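Local atomic coordinates of UDP-galactopyranose mutase (Deinococcus radiodurans, PDB entry 3HDQ), a protein that probably interconverts UDP-galactopyranose and UDP-galactofuranose as an FAD-dependent mutase, and binds UDP-galactose next to its flavin. Residues Glu143-Gln155 and Val162-Lys174. Residues are numbered along the deposited sequence; the frame is centred on the assembly and turned at random.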
loop_
_atom_site.group_PDB
_atom_site.type_symbol
_atom_site.label_atom_id
_atom_site.label_comp_id
_atom_site.label_asym_id
_atom_site.label_seq_id
_atom_site.Cartn_x
_atom_site.Cartn_y
_atom_site.Cartn_z
ATOM N N GLU A 143 26.063 18.404 37.762
ATOM C CA GLU A 143 26.745 19.409 36.957
ATOM C C GLU A 143 28.189 19.566 37.418
ATOM O O GLU A 143 29.127 19.588 36.609
ATOM C CB GLU A 143 26.031 20.748 37.050
ATOM C CG GLU A 143 26.593 21.775 36.100
ATOM C CD GLU A 143 25.515 22.652 35.513
ATOM O OE1 GLU A 143 24.842 23.361 36.290
ATOM O OE2 GLU A 143 25.337 22.626 34.275
ATOM N N GLU A 144 28.365 19.663 38.728
ATOM C CA GLU A 144 29.698 19.807 39.292
ATOM C C GLU A 144 30.501 18.544 38.994
ATOM O O GLU A 144 31.669 18.607 38.604
ATOM C CB GLU A 144 29.600 20.089 40.791
ATOM C CG GLU A 144 28.396 20.975 41.135
ATOM C CD GLU A 144 28.392 21.471 42.574
ATOM O OE1 GLU A 144 29.197 22.378 42.895
ATOM O OE2 GLU A 144 27.565 20.968 43.374
ATOM N N PHE A 145 29.854 17.395 39.156
ATOM C CA PHE A 145 30.459 16.123 38.796
ATOM C C PHE A 145 30.946 16.119 37.347
ATOM O O PHE A 145 32.094 15.774 37.086
ATOM C CB PHE A 145 29.478 14.969 39.021
ATOM C CG PHE A 145 29.997 13.640 38.551
ATOM C CD1 PHE A 145 30.855 12.904 39.344
ATOM C CD2 PHE A 145 29.640 13.139 37.308
ATOM C CE1 PHE A 145 31.342 11.688 38.920
ATOM C CE2 PHE A 145 30.124 11.923 36.875
ATOM C CZ PHE A 145 30.973 11.190 37.683
ATOM N N PHE A 146 30.073 16.495 36.410
ATOM C CA PHE A 146 30.452 16.560 34.986
ATOM C C PHE A 146 31.661 17.487 34.784
ATOM O O PHE A 146 32.623 17.135 34.095
ATOM C CB PHE A 146 29.283 17.035 34.110
ATOM C CG PHE A 146 28.257 15.967 33.810
ATOM C CD1 PHE A 146 28.617 14.625 33.756
ATOM C CD2 PHE A 146 26.934 16.312 33.550
ATOM C CE1 PHE A 146 27.674 13.647 33.471
ATOM C CE2 PHE A 146 25.984 15.335 33.252
ATOM C CZ PHE A 146 26.358 14.003 33.220
ATOM N N ALA A 147 31.590 18.668 35.393
ATOM C CA ALA A 147 32.688 19.628 35.379
ATOM C C ALA A 147 34.009 18.988 35.803
ATOM O O ALA A 147 35.060 19.267 35.226
ATOM C CB ALA A 147 32.357 20.816 36.282
ATOM N N SER A 148 33.942 18.108 36.798
ATOM C CA SER A 148 35.141 17.508 37.380
ATOM C C SER A 148 35.776 16.387 36.542
ATOM O O SER A 148 36.919 16.007 36.796
ATOM C CB SER A 148 34.841 16.983 38.789
ATOM O OG SER A 148 34.396 15.630 38.759
ATOM N N VAL A 149 35.053 15.835 35.569
ATOM C CA VAL A 149 35.645 14.791 34.727
ATOM C C VAL A 149 35.870 15.279 33.295
ATOM O O VAL A 149 36.610 14.669 32.521
ATOM C CB VAL A 149 34.805 13.488 34.705
ATOM C CG1 VAL A 149 34.836 12.796 36.070
ATOM C CG2 VAL A 149 33.375 13.775 34.261
ATOM N N ALA A 150 35.231 16.388 32.952
ATOM C CA ALA A 150 35.328 16.924 31.605
ATOM C C ALA A 150 36.779 17.237 31.230
ATOM O O ALA A 150 37.586 17.626 32.083
ATOM C CB ALA A 150 34.449 18.167 31.462
ATOM N N GLU A 151 37.119 16.946 30.000
ATOM C CA GLU A 151 38.386 17.292 29.454
ATOM C C GLU A 151 38.185 18.561 28.693
ATOM O O GLU A 151 37.180 18.772 28.086
ATOM C CB GLU A 151 38.848 16.244 28.483
ATOM C CG GLU A 151 38.944 14.931 29.060
ATOM C CD GLU A 151 39.578 13.995 28.142
ATOM O OE1 GLU A 151 39.703 12.830 28.461
ATOM O OE2 GLU A 151 39.953 14.431 27.074
ATOM N N LYS A 152 39.151 19.438 28.736
ATOM C CA LYS A 152 39.002 20.578 27.904
ATOM C C LYS A 152 39.742 20.458 26.629
ATOM O O LYS A 152 40.677 19.720 26.476
ATOM C CB LYS A 152 39.286 21.883 28.596
ATOM C CG LYS A 152 38.351 22.926 28.042
ATOM C CD LYS A 152 37.556 22.314 26.877
ATOM C CE LYS A 152 36.076 22.326 27.098
ATOM N NZ LYS A 152 35.328 23.172 26.117
ATOM N N VAL A 153 39.218 21.233 25.716
ATOM C CA VAL A 153 39.388 21.168 24.310
ATOM C C VAL A 153 39.249 22.625 24.023
ATOM O O VAL A 153 38.270 23.231 24.374
ATOM C CB VAL A 153 38.193 20.459 23.711
ATOM C CG1 VAL A 153 38.134 20.634 22.276
ATOM C CG2 VAL A 153 38.171 19.033 24.101
ATOM N N GLU A 154 40.254 23.201 23.407
ATOM C CA GLU A 154 40.236 24.614 23.155
ATOM C C GLU A 154 39.257 24.979 22.069
ATOM O O GLU A 154 38.662 26.034 22.074
ATOM C CB GLU A 154 41.636 25.054 22.837
ATOM C CG GLU A 154 42.479 25.242 24.103
ATOM C CD GLU A 154 43.274 26.523 24.074
ATOM O OE1 GLU A 154 42.936 27.378 23.218
ATOM O OE2 GLU A 154 44.228 26.664 24.875
ATOM N N GLN A 155 39.063 24.039 21.170
ATOM C CA GLN A 155 38.146 24.182 20.074
ATOM C C GLN A 155 37.499 22.870 19.821
ATOM O O GLN A 155 38.158 21.936 19.492
ATOM C CB GLN A 155 38.923 24.547 18.823
ATOM C CG GLN A 155 38.777 25.979 18.420
ATOM C CD GLN A 155 37.743 26.170 17.360
ATOM O OE1 GLN A 155 38.053 26.169 16.181
ATOM N NE2 GLN A 155 36.502 26.353 17.771
ATOM N N VAL A 162 33.055 16.907 21.376
ATOM C CA VAL A 162 31.790 17.394 21.932
ATOM C C VAL A 162 31.377 16.633 23.182
ATOM O O VAL A 162 30.787 17.201 24.092
ATOM C CB VAL A 162 30.600 17.360 20.934
ATOM C CG1 VAL A 162 30.205 18.764 20.535
ATOM C CG2 VAL A 162 30.911 16.502 19.734
ATOM N N VAL A 163 31.697 15.349 23.217
ATOM C CA VAL A 163 31.296 14.502 24.328
ATOM C C VAL A 163 32.296 14.558 25.480
ATOM O O VAL A 163 31.937 14.860 26.613
ATOM C CB VAL A 163 31.110 13.045 23.859
ATOM C CG1 VAL A 163 30.838 12.117 25.049
ATOM C CG2 VAL A 163 29.989 12.983 22.823
ATOM N N VAL A 164 33.557 14.281 25.178
ATOM C CA VAL A 164 34.586 14.206 26.208
ATOM C C VAL A 164 34.748 15.535 26.971
ATOM O O VAL A 164 35.169 15.553 28.116
ATOM C CB VAL A 164 35.920 13.704 25.606
ATOM C CG1 VAL A 164 36.728 14.857 24.988
ATOM C CG2 VAL A 164 36.721 12.964 26.642
ATOM N N SER A 165 34.369 16.639 26.345
ATOM C CA SER A 165 34.481 17.955 26.969
ATOM C C SER A 165 33.279 18.308 27.842
ATOM O O SER A 165 33.260 19.356 28.496
ATOM C CB SER A 165 34.671 19.043 25.899
ATOM O OG SER A 165 33.477 19.262 25.172
ATOM N N LYS A 166 32.275 17.435 27.843
ATOM C CA LYS A 166 31.067 17.671 28.630
ATOM C C LYS A 166 30.857 16.649 29.744
ATOM O O LYS A 166 30.442 17.013 30.850
ATOM C CB LYS A 166 29.833 17.740 27.722
ATOM C CG LYS A 166 29.860 18.921 26.771
ATOM C CD LYS A 166 28.596 19.026 25.939
ATOM C CE LYS A 166 28.784 20.086 24.857
ATOM N NZ LYS A 166 27.548 20.310 24.068
ATOM N N VAL A 167 31.142 15.382 29.459
ATOM C CA VAL A 167 30.914 14.317 30.435
ATOM C C VAL A 167 32.134 13.435 30.659
ATOM O O VAL A 167 32.057 12.423 31.356
ATOM C CB VAL A 167 29.742 13.405 30.021
ATOM C CG1 VAL A 167 28.448 14.194 29.974
ATOM C CG2 VAL A 167 30.040 12.730 28.681
ATOM N N GLY A 168 33.257 13.806 30.055
ATOM C CA GLY A 168 34.501 13.119 30.322
ATOM C C GLY A 168 34.689 11.826 29.562
ATOM O O GLY A 168 33.853 11.414 28.766
ATOM N N ARG A 169 35.794 11.162 29.859
ATOM C CA ARG A 169 36.299 10.056 29.061
ATOM C C ARG A 169 35.619 8.703 29.348
ATOM O O ARG A 169 35.443 7.888 28.443
ATOM C CB ARG A 169 37.815 9.975 29.263
ATOM C CG ARG A 169 38.507 8.862 28.521
ATOM C CD ARG A 169 38.577 9.121 27.034
ATOM N NE ARG A 169 39.040 10.468 26.689
ATOM C CZ ARG A 169 39.313 10.850 25.445
ATOM N NH1 ARG A 169 39.180 9.982 24.449
ATOM N NH2 ARG A 169 39.712 12.090 25.191
ATOM N N ASP A 170 35.233 8.454 30.593
ATOM C CA ASP A 170 34.567 7.182 30.907
ATOM C C ASP A 170 33.144 7.095 30.331
ATOM O O ASP A 170 32.756 6.085 29.742
ATOM C CB ASP A 170 34.534 6.931 32.416
ATOM C CG ASP A 170 34.113 5.519 32.751
ATOM O OD1 ASP A 170 33.244 5.332 33.630
ATOM O OD2 ASP A 170 34.647 4.589 32.117
ATOM N N LEU A 171 32.364 8.155 30.500
ATOM C CA LEU A 171 31.005 8.172 29.981
ATOM C C LEU A 171 31.026 8.136 28.458
ATOM O O LEU A 171 30.174 7.507 27.823
ATOM C CB LEU A 171 30.253 9.394 30.509
ATOM C CG LEU A 171 29.902 9.255 31.992
ATOM C CD1 LEU A 171 29.306 10.557 32.520
ATOM C CD2 LEU A 171 28.945 8.061 32.200
ATOM N N TYR A 172 32.028 8.799 27.888
ATOM C CA TYR A 172 32.281 8.762 26.457
ATOM C C TYR A 172 32.571 7.344 25.976
ATOM O O TYR A 172 32.038 6.910 24.956
ATOM C CB TYR A 172 33.450 9.693 26.107
ATOM C CG TYR A 172 34.010 9.503 24.714
ATOM C CD1 TYR A 172 33.395 10.086 23.617
ATOM C CD2 TYR A 172 35.163 8.753 24.500
ATOM C CE1 TYR A 172 33.905 9.925 22.337
ATOM C CE2 TYR A 172 35.682 8.588 23.226
ATOM C CZ TYR A 172 35.043 9.177 22.148
ATOM O OH TYR A 172 35.537 9.027 20.878
ATOM N N ASN A 173 33.424 6.621 26.694
ATOM C CA ASN A 173 33.763 5.261 26.279
ATOM C C ASN A 173 32.574 4.318 26.436
ATOM O O ASN A 173 32.442 3.340 25.694
ATOM C CB ASN A 173 34.944 4.701 27.074
ATOM C CG ASN A 173 36.258 5.422 26.785
ATOM O OD1 ASN A 173 36.438 6.049 25.741
ATOM N ND2 ASN A 173 37.187 5.323 27.721
ATOM N N LYS A 174 31.709 4.620 27.401
ATOM C CA LYS A 174 30.609 3.723 27.730
ATOM C C LYS A 174 29.362 3.875 26.860
ATOM O O LYS A 174 28.686 2.887 26.584
ATOM C CB LYS A 174 30.267 3.811 29.223
ATOM C CG LYS A 174 30.962 2.724 30.011
ATOM C CD LYS A 174 31.113 3.032 31.480
ATOM C CE LYS A 174 31.935 1.919 32.144
ATOM N NZ LYS A 174 32.758 2.422 33.284
HETATM O O HOH W 1 37.540 12.522 31.789
#
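In the helical part of the mutase that carries the substrate-binding residues Phe175 and Phe176, a kink in helix 159-184 receives the last turns of helix 139-149 and the chain that follows: Glu151 N donates an almost straight bond (176°) to Val164 O, 3.0 Å away. This kink is thus a worked case of an interrupted helix used for docking. Around it the amides of Arg169 and Asp170 lack the usual bond to the turn before, Lys166 N reaches only Val163 O, and Gly168, at positive phi, brings its bare CA to 3.4 Å from Val149 O. Beyond the break, Arg169 meets Glu151 side-on, NE to OE1 and NH2 to OE2, each 3.0 Å; the carboxylate is turned 33° from the guanidinium plane. Bends at chi2 and chi3 fold the arginine back to this acid, while its NH1 pairs with Glu160. Val164 CG2 packs on Glu151 CD at 3.4 Å. The short helical segments run nearly perpendicular, at 84°, and Phe146 packs beside Val167 near the crossing: Val167 CG1 makes a CH-pi contact over one ring face, 3.8 Å from the centroid, and Leu171 CD1 touches CE1 at the ring edge. Val129 of helix 126-133 also packs against Phe146.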